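Local coordinates for protein prolyl endopeptidase (Myxococcus xanthus, PDB 2BKL) that probably cleaves oligopeptides on the carboxyl side of proline, and less readily alanine, as a serine peptidase of the S9A family, at residues Ser570-Ile575 with Thr580-Glu585; Leu560-Tyr565 with Lys588-Tyr593; Asn482-Gly487 with His494-Leu499. All coordinates share one frame; numbering follows the deposited sequence.

How the contacts relate
All three contacts belong to the alpha/beta-hydrolase part of this peptidase, which pairs that catalytic fold with a beta-propeller. Contact 3 comes first along the chain, closing the loop after strand 477-481 before the other two begin. Contact 1 is nested inside the loop that contact 2 closes, and both use helix 584-593; their centres lie about 9 Å apart, and Gly571 and Ala581 of contact 1 pack on Tyr565 and Val563 of contact 2. Contact 3 has its centre about 18 Å from each of the others, yet Leu499 touches Ile575 and Thr589. Trp574 of contact 1 meets the bound ligand directly; the side chains of Met562 and His494 come only within about 8 and 9 Å of it.

Contact 1 of 3, residues Ser570-Ile575 with Thr580-Glu585; sequences SGRTWI and TAEKPE. With ZAH (N-[(benzyloxy)carbonyl]-L-alanyl-L-proline), chain C.
Thr580 opens the segment by setting its CB 3.8 Å from CD1 of Ile575. Its hydroxyl is turned anti to its own backbone N (chi1 168°), where OG1 accepts from Glu582 N in an ST turn and also hydrogen-bonds OE1 of Glu582. At Glu582 the apolar touch gives way to charge. Arg572, whose NE forms a salt bridge with Asp196, reaches across with an extended chain and grips the carboxylate end-on, NH1 to OE1 of Glu582 at 3.0 Å and NH2 to OE2 of Glu582 at 2.9 Å, both nearly straight and from the syn side, somewhat tilted from the carboxylate plane. The guanidinium and carboxylate planes are 28° apart. Because OE1 also takes the Thr580 hydroxyl, from its anti side, the carboxylate is held against rotation. Lys583 then stands at the N-cap of helix 584-593. Trp574 lays one face over ZAH C5 in the proline ring while its NE1 bonds ZAH O16 at 2.9 Å; Ser570 O and Thr573 OG1 lie over the other face. The indole forms a wall of the proline-binding pocket, consistent with cleavage after proline. Segment 570-575 leads from the loop after strand 552-556 into helix 575-578, and turn 580-583 into helix 584-593.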
ATOM      1  N   SER A 570      -6.353  12.126  -6.306  1.00  7.44           N
ATOM      2  CA  SER A 570      -7.314  11.136  -5.844  1.00  9.15           C
ATOM      3  C   SER A 570      -7.951  11.459  -4.480  1.00  8.00           C
ATOM      4  O   SER A 570      -8.573  10.607  -3.856  1.00  8.51           O
ATOM      5  CB  SER A 570      -6.610   9.751  -5.768  1.00  9.70           C
ATOM      6  OG  SER A 570      -6.169   9.386  -7.064  1.00 13.54           O
ATOM      7  N   GLY A 571      -7.780  12.682  -3.993  1.00  6.48           N
ATOM      8  CA  GLY A 571      -8.184  13.024  -2.653  1.00  6.22           C
ATOM      9  C   GLY A 571      -9.599  12.712  -2.239  1.00  6.30           C
ATOM     10  O   GLY A 571      -9.836  12.336  -1.108  1.00  6.62           O
ATOM     11  N   ARG A 572     -10.588  12.880  -3.121  1.00  4.81           N
ATOM     12  CA  ARG A 572     -11.967  12.634  -2.716  1.00  4.67           C
ATOM     13  C   ARG A 572     -12.201  11.180  -2.327  1.00  5.12           C
ATOM     14  O   ARG A 572     -13.079  10.887  -1.514  1.00  5.92           O
ATOM     15  CB  ARG A 572     -12.950  13.112  -3.785  1.00  5.20           C
ATOM     16  CG  ARG A 572     -12.924  14.618  -3.934  1.00  7.56           C
ATOM     17  CD  ARG A 572     -14.035  15.152  -4.794  1.00  6.58           C
ATOM     18  NE  ARG A 572     -14.011  16.615  -4.796  1.00  9.13           N
ATOM     19  CZ  ARG A 572     -14.493  17.386  -3.817  1.00  6.98           C
ATOM     20  NH1 ARG A 572     -15.052  16.876  -2.742  1.00  8.77           N
ATOM     21  NH2 ARG A 572     -14.350  18.694  -3.912  1.00 11.67           N
ATOM     22  N   THR A 573     -11.385  10.271  -2.836  1.00  4.87           N
ATOM     23  CA  THR A 573     -11.548   8.874  -2.475  1.00  4.67           C
ATOM     24  C   THR A 573     -11.197   8.588  -1.028  1.00  4.61           C
ATOM     25  O   THR A 573     -11.544   7.512  -0.538  1.00  6.08           O
ATOM     26  CB  THR A 573     -10.736   7.911  -3.391  1.00  5.15           C
ATOM     27  OG1 THR A 573      -9.329   8.066  -3.198  1.00  7.09           O
ATOM     28  CG2 THR A 573     -11.041   8.132  -4.890  1.00  6.59           C
ATOM     29  N   TRP A 574     -10.490   9.520  -0.372  1.00  3.71           N
ATOM     30  CA  TRP A 574     -10.140   9.348   1.049  1.00  5.23           C
ATOM     31  C   TRP A 574     -11.064  10.098   1.983  1.00  5.75           C
ATOM     32  O   TRP A 574     -10.896  10.005   3.197  1.00  5.68           O
ATOM     33  CB  TRP A 574      -8.676   9.717   1.313  1.00  5.68           C
ATOM     34  CG  TRP A 574      -7.801   9.051   0.304  1.00  4.59           C
ATOM     35  CD1 TRP A 574      -7.855   7.759  -0.083  1.00  5.97           C
ATOM     36  CD2 TRP A 574      -6.763   9.663  -0.447  1.00  5.00           C
ATOM     37  NE1 TRP A 574      -6.933   7.516  -1.075  1.00  5.89           N
ATOM     38  CE2 TRP A 574      -6.250   8.678  -1.313  1.00  5.04           C
ATOM     39  CE3 TRP A 574      -6.220  10.957  -0.489  1.00  6.24           C
ATOM     40  CZ2 TRP A 574      -5.248   8.944  -2.237  1.00  8.15           C
ATOM     41  CZ3 TRP A 574      -5.206  11.218  -1.441  1.00  6.33           C
ATOM     42  CH2 TRP A 574      -4.744  10.204  -2.279  1.00  6.94           C
ATOM     43  N   ILE A 575     -12.079  10.781   1.463  1.00  5.56           N
ATOM     44  CA  ILE A 575     -13.031  11.439   2.336  1.00  4.73           C
ATOM     45  C   ILE A 575     -13.713  10.491   3.348  1.00  4.10           C
ATOM     46  O   ILE A 575     -13.908  10.866   4.493  1.00  6.45           O
ATOM     47  CB  ILE A 575     -14.040  12.255   1.498  1.00  5.75           C
ATOM     48  CG1 ILE A 575     -13.333  13.515   0.937  1.00  5.55           C
ATOM     49  CG2 ILE A 575     -15.296  12.646   2.305  1.00  6.63           C
ATOM     50  CD1 ILE A 575     -14.150  14.323  -0.088  1.00  5.88           C
ATOM     51  N   THR A 580     -14.069  15.725   5.061  1.00  7.18           N
ATOM     52  CA  THR A 580     -13.756  16.805   4.142  1.00  7.32           C
ATOM     53  C   THR A 580     -13.996  18.151   4.801  1.00  8.27           C
ATOM     54  O   THR A 580     -15.050  18.384   5.403  1.00  7.15           O
ATOM     55  CB  THR A 580     -14.584  16.745   2.857  1.00  7.35           C
ATOM     56  OG1 THR A 580     -14.420  17.978   2.133  1.00  8.89           O
ATOM     57  CG2 THR A 580     -16.082  16.538   3.113  1.00  9.15           C
ATOM     58  N   ALA A 581     -13.053  19.065   4.616  1.00  6.52           N
ATOM     59  CA  ALA A 581     -13.213  20.398   5.139  1.00  7.49           C
ATOM     60  C   ALA A 581     -14.372  21.173   4.524  1.00  8.07           C
ATOM     61  O   ALA A 581     -14.693  22.264   5.008  1.00  9.87           O
ATOM     62  CB  ALA A 581     -11.915  21.157   4.994  1.00  8.66           C
ATOM     63  N   GLU A 582     -15.005  20.628   3.497  1.00  7.20           N
ATOM     64  CA  GLU A 582     -16.229  21.208   2.958  1.00  8.81           C
ATOM     65  C   GLU A 582     -17.378  21.172   3.983  1.00  9.62           C
ATOM     66  O   GLU A 582     -18.339  21.938   3.867  1.00 12.99           O
ATOM     67  CB  GLU A 582     -16.665  20.487   1.673  1.00  8.39           C
ATOM     68  CG  GLU A 582     -15.673  20.692   0.522  1.00 11.33           C
ATOM     69  CD  GLU A 582     -15.768  19.668  -0.596  1.00 11.43           C
ATOM     70  OE1 GLU A 582     -15.812  18.442  -0.281  1.00 13.01           O
ATOM     71  OE2 GLU A 582     -15.744  20.108  -1.782  1.00 14.12           O
ATOM     72  N   LYS A 583     -17.292  20.281   4.966  1.00  9.28           N
ATOM     73  CA  LYS A 583     -18.320  20.123   6.008  1.00 11.34           C
ATOM     74  C   LYS A 583     -17.828  20.697   7.335  1.00 11.59           C
ATOM     75  O   LYS A 583     -16.670  20.504   7.689  1.00 11.35           O
ATOM     76  CB  LYS A 583     -18.684  18.644   6.179  1.00 14.25           C
ATOM     77  CG  LYS A 583     -19.357  18.081   4.939  1.00 18.61           C
ATOM     78  CD  LYS A 583     -19.639  16.585   5.044  1.00 19.96           C
ATOM     79  CE  LYS A 583     -20.012  15.991   3.671  1.00 22.78           C
ATOM     80  NZ  LYS A 583     -19.276  14.700   3.345  1.00 24.65           N
ATOM     81  N   PRO A 584     -18.668  21.411   8.083  1.00 12.50           N
ATOM     82  CA  PRO A 584     -18.191  22.138   9.273  1.00 11.63           C
ATOM     83  C   PRO A 584     -17.555  21.278  10.361  1.00 11.09           C
ATOM     84  O   PRO A 584     -16.512  21.670  10.910  1.00 11.14           O
ATOM     85  CB  PRO A 584     -19.455  22.832   9.825  1.00 13.35           C
ATOM     86  CG  PRO A 584     -20.603  22.187   9.125  1.00 14.64           C
ATOM     87  CD  PRO A 584     -20.101  21.620   7.826  1.00 12.73           C
ATOM     88  N   GLU A 585     -18.183  20.155  10.713  1.00 12.19           N
ATOM     89  CA  GLU A 585     -17.652  19.319  11.791  1.00 13.16           C
ATOM     90  C   GLU A 585     -16.347  18.664  11.343  1.00 10.34           C
ATOM     91  O   GLU A 585     -15.404  18.551  12.129  1.00 11.07           O
ATOM     92  CB  GLU A 585     -18.665  18.265  12.268  1.00 17.17           C
ATOM     93  CG  GLU A 585     -19.792  18.813  13.171  1.00 21.96           C
ATOM     94  CD  GLU A 585     -19.309  19.735  14.308  1.00 23.44           C
ATOM     95  OE1 GLU A 585     -18.374  19.371  15.079  1.00 28.94           O
ATOM     96  OE2 GLU A 585     -19.888  20.842  14.444  1.00 30.25           O
TER
HETATM   97  C1  ZAH C1533      -1.182   6.825   0.821  1.00 16.72           C
HETATM   98  O2  ZAH C1533      -1.413   6.505   2.174  1.00 12.44           O
HETATM   99  C3  ZAH C1533      -2.467   7.252   0.073  1.00 12.82           C
HETATM  100  C4  ZAH C1533      -3.070   8.532   0.658  1.00 11.77           C
HETATM  101  C5  ZAH C1533      -4.083   8.093   1.708  1.00  9.40           C
HETATM  102  C6  ZAH C1533      -4.518   6.699   1.340  1.00  9.32           C
HETATM  103  N7  ZAH C1533      -3.612   6.332   0.259  1.00 10.44           N
HETATM  104  C8  ZAH C1533      -3.742   5.204  -0.435  1.00 11.61           C
HETATM  105  O9  ZAH C1533      -2.911   5.000  -1.442  1.00 12.23           O
HETATM  106  C10 ZAH C1533      -4.986   4.300  -0.296  1.00  9.52           C
HETATM  107  C11 ZAH C1533      -4.652   3.400   0.894  1.00 10.36           C
HETATM  108  N14 ZAH C1533      -5.189   3.474  -1.459  1.00 12.44           N
HETATM  109  C15 ZAH C1533      -5.665   3.972  -2.576  1.00 13.25           C
HETATM  110  O16 ZAH C1533      -6.059   5.216  -2.659  1.00 10.27           O
HETATM  111  O17 ZAH C1533      -5.781   3.100  -3.708  1.00 17.86           O
HETATM  112  C18 ZAH C1533      -6.160   3.770  -4.937  1.00 22.51           C
HETATM  113  C19 ZAH C1533      -5.986   2.864  -6.161  1.00 25.48           C
HETATM  114  C20 ZAH C1533      -6.789   1.723  -6.287  1.00 27.08           C
HETATM  115  C21 ZAH C1533      -6.633   0.884  -7.390  1.00 27.90           C
HETATM  116  C22 ZAH C1533      -5.693   1.200  -8.375  1.00 28.90           C
HETATM  117  C23 ZAH C1533      -4.906   2.350  -8.266  1.00 27.53           C
HETATM  118  C24 ZAH C1533      -5.052   3.180  -7.155  1.00 28.07           C

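Contact 2 of 3, residues Leu560-Tyr565 with Lys588-Tyr593; sequences LDMVRY and KTLHAY
In the alpha/beta-hydrolase fold of this peptidase, the loop that follows strand 552-556 packs on helix 584-593, and Met562 and Leu590 meet at the middle of that contact. Leu590 comes over the backbone of Met562, its CD1 3.8 Å from Met562 O, while its other branch, CD2, touches Met562 CB at 4.0 Å. The two side chains cross at about a right angle. Met562 is bent at both chi2 and chi3 (-61° and -63°), which curls its end back so that CE lies near both Leu590 CD2 and the Tyr593 hydroxyl. Cut back to an alanine here, Leu590 would lose both branches, which is likely to leave a gap beside Met562 CB and CE and let the methionine end shift. Tyr593, three residues on, approaches obliquely, its CE1 3.9 Å from Met562 CG, and Leu537 of helix 534-545 packs against both residues. The loop has polar ties of its own: Met562 N bonds Ser594 OG, and Asp561 pairs through OD2 with Lys626. At the other end of the contact His591 bonds a buffer molecule through NE2, and its CD2 meets Val563 CG2 obliquely at 4.0 Å.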
ATOM      1  N   LEU A 560      -0.367  16.719   3.763  1.00  4.84           N
ATOM      2  CA  LEU A 560      -0.015  17.650   4.841  1.00  4.14           C
ATOM      3  C   LEU A 560      -0.938  18.857   4.983  1.00  6.11           C
ATOM      4  O   LEU A 560      -1.038  19.385   6.081  1.00  6.90           O
ATOM      5  CB  LEU A 560       1.463  18.090   4.759  1.00  4.77           C
ATOM      6  CG  LEU A 560       2.487  16.975   4.839  1.00  5.59           C
ATOM      7  CD1 LEU A 560       3.844  17.375   4.326  1.00  6.00           C
ATOM      8  CD2 LEU A 560       2.601  16.424   6.220  1.00  7.20           C
ATOM      9  N   ASP A 561      -1.560  19.341   3.895  1.00  5.32           N
ATOM     10  CA  ASP A 561      -2.618  20.357   4.005  1.00  4.46           C
ATOM     11  C   ASP A 561      -3.951  19.624   3.985  1.00  4.37           C
ATOM     12  O   ASP A 561      -4.456  19.227   2.919  1.00  6.41           O
ATOM     13  CB  ASP A 561      -2.542  21.394   2.879  1.00  4.99           C
ATOM     14  CG  ASP A 561      -3.614  22.432   2.958  1.00  5.08           C
ATOM     15  OD1 ASP A 561      -4.622  22.220   3.678  1.00  6.40           O
ATOM     16  OD2 ASP A 561      -3.513  23.512   2.290  1.00  7.40           O
ATOM     17  N   MET A 562      -4.488  19.368   5.170  1.00  5.18           N
ATOM     18  CA  MET A 562      -5.685  18.534   5.286  1.00  6.13           C
ATOM     19  C   MET A 562      -6.965  19.343   5.134  1.00  6.74           C
ATOM     20  O   MET A 562      -8.039  18.790   5.092  1.00  6.87           O
ATOM     21  CB  MET A 562      -5.675  17.750   6.597  1.00  6.05           C
ATOM     22  CG  MET A 562      -4.499  16.809   6.673  1.00  7.52           C
ATOM     23  SD  MET A 562      -4.470  15.554   5.368  1.00  7.94           S
ATOM     24  CE  MET A 562      -5.912  14.653   5.700  1.00 10.26           C
ATOM     25  N   VAL A 563      -6.841  20.666   5.046  1.00  5.79           N
ATOM     26  CA  VAL A 563      -7.972  21.529   4.742  1.00  6.84           C
ATOM     27  C   VAL A 563      -8.259  21.519   3.242  1.00  6.24           C
ATOM     28  O   VAL A 563      -9.393  21.741   2.825  1.00  7.54           O
ATOM     29  CB  VAL A 563      -7.703  22.956   5.277  1.00  6.93           C
ATOM     30  CG1 VAL A 563      -8.806  23.920   4.871  1.00  7.48           C
ATOM     31  CG2 VAL A 563      -7.537  22.920   6.796  1.00  7.22           C
ATOM     32  N   ARG A 564      -7.235  21.271   2.426  1.00  5.96           N
ATOM     33  CA  ARG A 564      -7.379  21.331   0.973  1.00  5.92           C
ATOM     34  C   ARG A 564      -7.090  20.008   0.233  1.00  6.83           C
ATOM     35  O   ARG A 564      -7.184  19.937  -0.978  1.00  7.06           O
ATOM     36  CB  ARG A 564      -6.499  22.423   0.383  1.00  6.44           C
ATOM     37  CG  ARG A 564      -6.896  23.805   0.818  1.00  7.63           C
ATOM     38  CD  ARG A 564      -6.024  24.925   0.323  1.00  7.10           C
ATOM     39  NE  ARG A 564      -5.909  25.033  -1.122  1.00  5.99           N
ATOM     40  CZ  ARG A 564      -6.837  25.571  -1.931  1.00  6.47           C
ATOM     41  NH1 ARG A 564      -8.022  25.960  -1.459  1.00  8.14           N
ATOM     42  NH2 ARG A 564      -6.565  25.682  -3.231  1.00  8.24           N
ATOM     43  N   TYR A 565      -6.766  18.939   0.948  1.00  5.51           N
ATOM     44  CA  TYR A 565      -6.321  17.709   0.263  1.00  5.46           C
ATOM     45  C   TYR A 565      -7.356  17.147  -0.731  1.00  5.43           C
ATOM     46  O   TYR A 565      -6.978  16.540  -1.721  1.00  6.00           O
ATOM     47  CB  TYR A 565      -5.899  16.626   1.270  1.00  4.74           C
ATOM     48  CG  TYR A 565      -7.062  15.792   1.738  1.00  4.49           C
ATOM     49  CD1 TYR A 565      -7.875  16.206   2.792  1.00  5.80           C
ATOM     50  CD2 TYR A 565      -7.431  14.623   1.058  1.00  5.97           C
ATOM     51  CE1 TYR A 565      -8.990  15.458   3.191  1.00  6.10           C
ATOM     52  CE2 TYR A 565      -8.564  13.875   1.452  1.00  4.47           C
ATOM     53  CZ  TYR A 565      -9.326  14.291   2.493  1.00  4.90           C
ATOM     54  OH  TYR A 565     -10.425  13.564   2.834  1.00  6.15           O
ATOM     55  N   LYS A 588     -13.431  21.127  11.547  1.00  9.06           N
ATOM     56  CA  LYS A 588     -12.878  21.357  12.876  1.00  9.95           C
ATOM     57  C   LYS A 588     -11.834  20.273  13.206  1.00 10.44           C
ATOM     58  O   LYS A 588     -10.744  20.567  13.678  1.00  9.45           O
ATOM     59  CB  LYS A 588     -13.960  21.379  13.945  1.00 14.61           C
ATOM     60  CG  LYS A 588     -13.405  21.669  15.319  1.00 18.43           C
ATOM     61  CD  LYS A 588     -14.503  22.096  16.280  1.00 21.03           C
ATOM     62  CE  LYS A 588     -13.908  22.450  17.652  1.00 21.99           C
ATOM     63  NZ  LYS A 588     -13.242  21.266  18.263  1.00 26.35           N
ATOM     64  N   THR A 589     -12.173  19.027  12.911  1.00  8.69           N
ATOM     65  CA  THR A 589     -11.258  17.924  13.125  1.00  7.41           C
ATOM     66  C   THR A 589      -9.975  18.057  12.315  1.00  6.47           C
ATOM     67  O   THR A 589      -8.890  17.924  12.843  1.00  7.70           O
ATOM     68  CB  THR A 589     -11.974  16.607  12.741  1.00  8.13           C
ATOM     69  OG1 THR A 589     -13.010  16.340  13.715  1.00 11.58           O
ATOM     70  CG2 THR A 589     -11.034  15.392  12.776  1.00 10.14           C
ATOM     71  N   LEU A 590     -10.116  18.278  11.014  1.00  5.38           N
ATOM     72  CA  LEU A 590      -8.970  18.345  10.102  1.00  5.53           C
ATOM     73  C   LEU A 590      -8.072  19.522  10.415  1.00  6.35           C
ATOM     74  O   LEU A 590      -6.845  19.386  10.419  1.00  7.97           O
ATOM     75  CB  LEU A 590      -9.483  18.412   8.668  1.00  5.27           C
ATOM     76  CG  LEU A 590     -10.195  17.160   8.172  1.00  5.45           C
ATOM     77  CD1 LEU A 590     -11.123  17.518   7.010  1.00  7.43           C
ATOM     78  CD2 LEU A 590      -9.174  16.102   7.791  1.00  8.19           C
ATOM     79  N   HIS A 591      -8.654  20.679  10.661  1.00  7.62           N
ATOM     80  CA  HIS A 591      -7.886  21.879  10.903  1.00  8.01           C
ATOM     81  C   HIS A 591      -7.085  21.733  12.173  1.00  8.57           C
ATOM     82  O   HIS A 591      -5.981  22.243  12.243  1.00 10.47           O
ATOM     83  CB  HIS A 591      -8.803  23.105  10.941  1.00  8.26           C
ATOM     84  CG  HIS A 591      -8.076  24.416  10.907  1.00  7.76           C
ATOM     85  ND1 HIS A 591      -8.570  25.544  11.525  1.00 12.18           N
ATOM     86  CD2 HIS A 591      -6.927  24.791  10.297  1.00  7.79           C
ATOM     87  CE1 HIS A 591      -7.737  26.550  11.329  1.00 11.52           C
ATOM     88  NE2 HIS A 591      -6.744  26.132  10.566  1.00  9.50           N
ATOM     89  N   ALA A 592      -7.584  20.963  13.151  1.00  7.88           N
ATOM     90  CA  ALA A 592      -6.891  20.815  14.413  1.00  8.96           C
ATOM     91  C   ALA A 592      -5.569  20.071  14.280  1.00 10.08           C
ATOM     92  O   ALA A 592      -4.666  20.302  15.067  1.00 10.03           O
ATOM     93  CB  ALA A 592      -7.779  20.140  15.404  1.00  8.02           C
ATOM     94  N   TYR A 593      -5.464  19.169  13.309  1.00  8.02           N
ATOM     95  CA  TYR A 593      -4.203  18.434  13.112  1.00  7.24           C
ATOM     96  C   TYR A 593      -3.407  18.686  11.826  1.00  7.79           C
ATOM     97  O   TYR A 593      -2.261  18.279  11.763  1.00 10.04           O
ATOM     98  CB  TYR A 593      -4.382  16.924  13.322  1.00  7.14           C
ATOM     99  CG  TYR A 593      -5.180  16.149  12.263  1.00  6.51           C
ATOM    100  CD1 TYR A 593      -4.612  15.830  11.033  1.00  5.64           C
ATOM    101  CD2 TYR A 593      -6.457  15.668  12.523  1.00  7.90           C
ATOM    102  CE1 TYR A 593      -5.295  15.071  10.101  1.00  6.89           C
ATOM    103  CE2 TYR A 593      -7.150  14.928  11.607  1.00  6.58           C
ATOM    104  CZ  TYR A 593      -6.573  14.616  10.391  1.00  5.69           C
ATOM    105  OH  TYR A 593      -7.256  13.835   9.481  1.00  7.21           O
TER

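Contact 3 of 3, residues Asn482-Gly487 with His494-Leu499; sequences NLRGGG and HDAGRL
His494 overlaps the backbone of Gly485 and Gly486, its ring carbon CD2 lying 3.2 Å from Gly485 O and its CB 3.5 Å from Gly486 O. The ring swings to that place because CG stands anti to the backbone N (chi1 176°). Both carbonyls approach the ring obliquely. The far corner of the imidazole is fixed from outside, NE2 being hydrogen-bonded to Glu577, and CD of Arg498 lies over one ring face. Arg498 in turn sends NE to Asp495 OD1 at 2.7 Å in a salt bridge within the segment, which holds its chain near the histidine.

Backbone meets backbone at Gly497, three residues on. The CA atoms of Gly485 and Gly497 are just 3.8 Å apart, and Gly485 N is 3.6 Å from Gly497 CA. A side chain on Gly497 would run into Gly485 N and the carbonyl carbon of Arg484, while Gly485 has backbone angles at which a CB would jam against the preceding carbonyl oxygen. The lack of a side chain at Gly497 permits the close approach, while glycine at 485 is demanded by its own place in the turn. Beside them the aliphatic part of Arg484 lies on Ala496, CD to CB 3.8 Å. The guanidinium beyond is taken up by two acids, NH2 bridging to Asp508 and NH1 to Asp426, so the charge of this buried arginine is probably well compensated.

The arrangement packs a glycine-rich turn after strand 477-481 of the alpha/beta-hydrolase sheet against the end of helix 491-495. Residues 483-486 form a type II beta turn with Gly485 at its third position, where a positive phi is usual and glycine is characteristic.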
ATOM      1  N   ASN A 482       2.144  -0.621  15.563  1.00  3.95           N
ATOM      2  CA  ASN A 482       0.860  -1.051  15.011  1.00  4.34           C
ATOM      3  C   ASN A 482      -0.240  -0.122  15.521  1.00  4.96           C
ATOM      4  O   ASN A 482      -1.163  -0.513  16.246  1.00  4.76           O
ATOM      5  CB  ASN A 482       0.573  -2.504  15.397  1.00  4.70           C
ATOM      6  CG  ASN A 482       1.554  -3.465  14.807  1.00  6.36           C
ATOM      7  OD1 ASN A 482       2.464  -3.923  15.486  1.00  7.65           O
ATOM      8  ND2 ASN A 482       1.366  -3.797  13.540  1.00  6.28           N
ATOM      9  N   LEU A 483      -0.140   1.112  15.070  1.00  4.30           N
ATOM     10  CA  LEU A 483      -1.011   2.190  15.490  1.00  3.50           C
ATOM     11  C   LEU A 483      -2.475   1.907  15.141  1.00  2.69           C
ATOM     12  O   LEU A 483      -2.792   1.187  14.177  1.00  4.58           O
ATOM     13  CB  LEU A 483      -0.620   3.470  14.795  1.00  4.78           C
ATOM     14  CG  LEU A 483       0.826   3.896  14.859  1.00  4.61           C
ATOM     15  CD1 LEU A 483       1.063   5.141  13.956  1.00  4.77           C
ATOM     16  CD2 LEU A 483       1.221   4.181  16.281  1.00  5.65           C
ATOM     17  N   ARG A 484      -3.379   2.466  15.937  1.00  3.99           N
ATOM     18  CA  ARG A 484      -4.797   2.483  15.559  1.00  4.65           C
ATOM     19  C   ARG A 484      -4.959   3.151  14.185  1.00  3.94           C
ATOM     20  O   ARG A 484      -4.030   3.822  13.670  1.00  5.46           O
ATOM     21  CB  ARG A 484      -5.653   3.160  16.624  1.00  4.57           C
ATOM     22  CG  ARG A 484      -5.909   2.266  17.825  1.00  5.67           C
ATOM     23  CD  ARG A 484      -6.672   2.931  18.964  1.00  4.64           C
ATOM     24  NE  ARG A 484      -5.816   3.888  19.659  1.00  6.93           N
ATOM     25  CZ  ARG A 484      -6.226   4.621  20.665  1.00  6.41           C
ATOM     26  NH1 ARG A 484      -7.475   4.530  21.079  1.00  7.61           N
ATOM     27  NH2 ARG A 484      -5.403   5.484  21.229  1.00  7.39           N
ATOM     28  N   GLY A 485      -6.108   2.911  13.560  1.00  4.43           N
ATOM     29  CA  GLY A 485      -6.305   3.238  12.175  1.00  4.43           C
ATOM     30  C   GLY A 485      -5.928   2.105  11.248  1.00  4.83           C
ATOM     31  O   GLY A 485      -6.495   1.991  10.170  1.00  5.69           O
ATOM     32  N   GLY A 486      -4.964   1.277  11.642  1.00  4.83           N
ATOM     33  CA  GLY A 486      -4.712   0.027  10.978  1.00  4.47           C
ATOM     34  C   GLY A 486      -5.790  -0.988  11.257  1.00  5.14           C
ATOM     35  O   GLY A 486      -6.776  -0.725  11.934  1.00  5.10           O
ATOM     36  N   GLY A 487      -5.604  -2.184  10.718  1.00  6.10           N
ATOM     37  CA  GLY A 487      -6.569  -3.256  10.882  1.00  7.47           C
ATOM     38  C   GLY A 487      -6.165  -4.347  11.849  1.00  6.84           C
ATOM     39  O   GLY A 487      -6.808  -5.377  11.876  1.00  8.09           O
ATOM     40  N   HIS A 494      -9.401   0.053  13.428  1.00  5.04           N
ATOM     41  CA  HIS A 494      -9.467   0.943  12.297  1.00  4.10           C
ATOM     42  C   HIS A 494     -10.320   2.173  12.673  1.00  5.28           C
ATOM     43  O   HIS A 494      -9.904   3.319  12.494  1.00  5.09           O
ATOM     44  CB  HIS A 494     -10.059   0.196  11.072  1.00  5.74           C
ATOM     45  CG  HIS A 494     -10.254   1.045   9.867  1.00  6.07           C
ATOM     46  ND1 HIS A 494     -11.293   0.836   8.991  1.00  9.32           N
ATOM     47  CD2 HIS A 494      -9.571   2.117   9.400  1.00  7.00           C
ATOM     48  CE1 HIS A 494     -11.239   1.745   8.029  1.00  8.88           C
ATOM     49  NE2 HIS A 494     -10.199   2.536   8.251  1.00  8.27           N
ATOM     50  N   ASP A 495     -11.513   1.908  13.178  1.00  5.16           N
ATOM     51  CA  ASP A 495     -12.457   2.991  13.487  1.00  6.88           C
ATOM     52  C   ASP A 495     -11.949   3.945  14.551  1.00  6.64           C
ATOM     53  O   ASP A 495     -12.250   5.146  14.501  1.00  6.98           O
ATOM     54  CB  ASP A 495     -13.827   2.446  13.890  1.00  7.48           C
ATOM     55  CG  ASP A 495     -14.633   1.931  12.716  1.00 11.29           C
ATOM     56  OD1 ASP A 495     -14.243   2.140  11.534  1.00 12.67           O
ATOM     57  OD2 ASP A 495     -15.677   1.263  12.936  1.00 13.16           O
ATOM     58  N   ALA A 496     -11.161   3.446  15.500  1.00  5.48           N
ATOM     59  CA  ALA A 496     -10.610   4.309  16.535  1.00  5.65           C
ATOM     60  C   ALA A 496      -9.432   5.157  16.052  1.00  7.00           C
ATOM     61  O   ALA A 496      -8.823   5.873  16.860  1.00  5.74           O
ATOM     62  CB  ALA A 496     -10.211   3.498  17.745  1.00  6.05           C
ATOM     63  N   GLY A 497      -9.101   5.112  14.765  1.00  6.22           N
ATOM     64  CA  GLY A 497      -8.039   5.929  14.220  1.00  5.66           C
ATOM     65  C   GLY A 497      -8.408   6.580  12.914  1.00  6.91           C
ATOM     66  O   GLY A 497      -7.555   6.763  12.073  1.00  7.52           O
ATOM     67  N   ARG A 498      -9.680   6.887  12.730  1.00  6.15           N
ATOM     68  CA  ARG A 498     -10.111   7.590  11.519  1.00  6.85           C
ATOM     69  C   ARG A 498     -11.180   8.638  11.846  1.00  7.70           C
ATOM     70  O   ARG A 498     -11.709   8.713  12.969  1.00  5.91           O
ATOM     71  CB  ARG A 498     -10.606   6.582  10.485  1.00  8.26           C
ATOM     72  CG  ARG A 498     -11.904   5.953  10.804  1.00  8.81           C
ATOM     73  CD  ARG A 498     -12.193   4.764   9.897  1.00 13.47           C
ATOM     74  NE  ARG A 498     -13.568   4.325  10.042  1.00 13.71           N
ATOM     75  CZ  ARG A 498     -14.599   4.772   9.332  1.00 16.94           C
ATOM     76  NH1 ARG A 498     -14.443   5.655   8.372  1.00 22.70           N
ATOM     77  NH2 ARG A 498     -15.801   4.306   9.596  1.00 19.08           N
ATOM     78  N   LEU A 499     -11.500   9.463  10.853  1.00  6.38           N
ATOM     79  CA  LEU A 499     -12.470  10.519  11.027  1.00  5.45           C
ATOM     80  C   LEU A 499     -12.174  11.380  12.263  1.00  6.80           C
ATOM     81  O   LEU A 499     -11.075  11.883  12.409  1.00  5.67           O
ATOM     82  CB  LEU A 499     -13.902   9.956  10.988  1.00  6.80           C
ATOM     83  CG  LEU A 499     -14.242   9.219   9.706  1.00  8.27           C
ATOM     84  CD1 LEU A 499     -15.569   8.495   9.826  1.00 12.21           C
ATOM     85  CD2 LEU A 499     -14.251  10.157   8.483  1.00  8.39           C
TER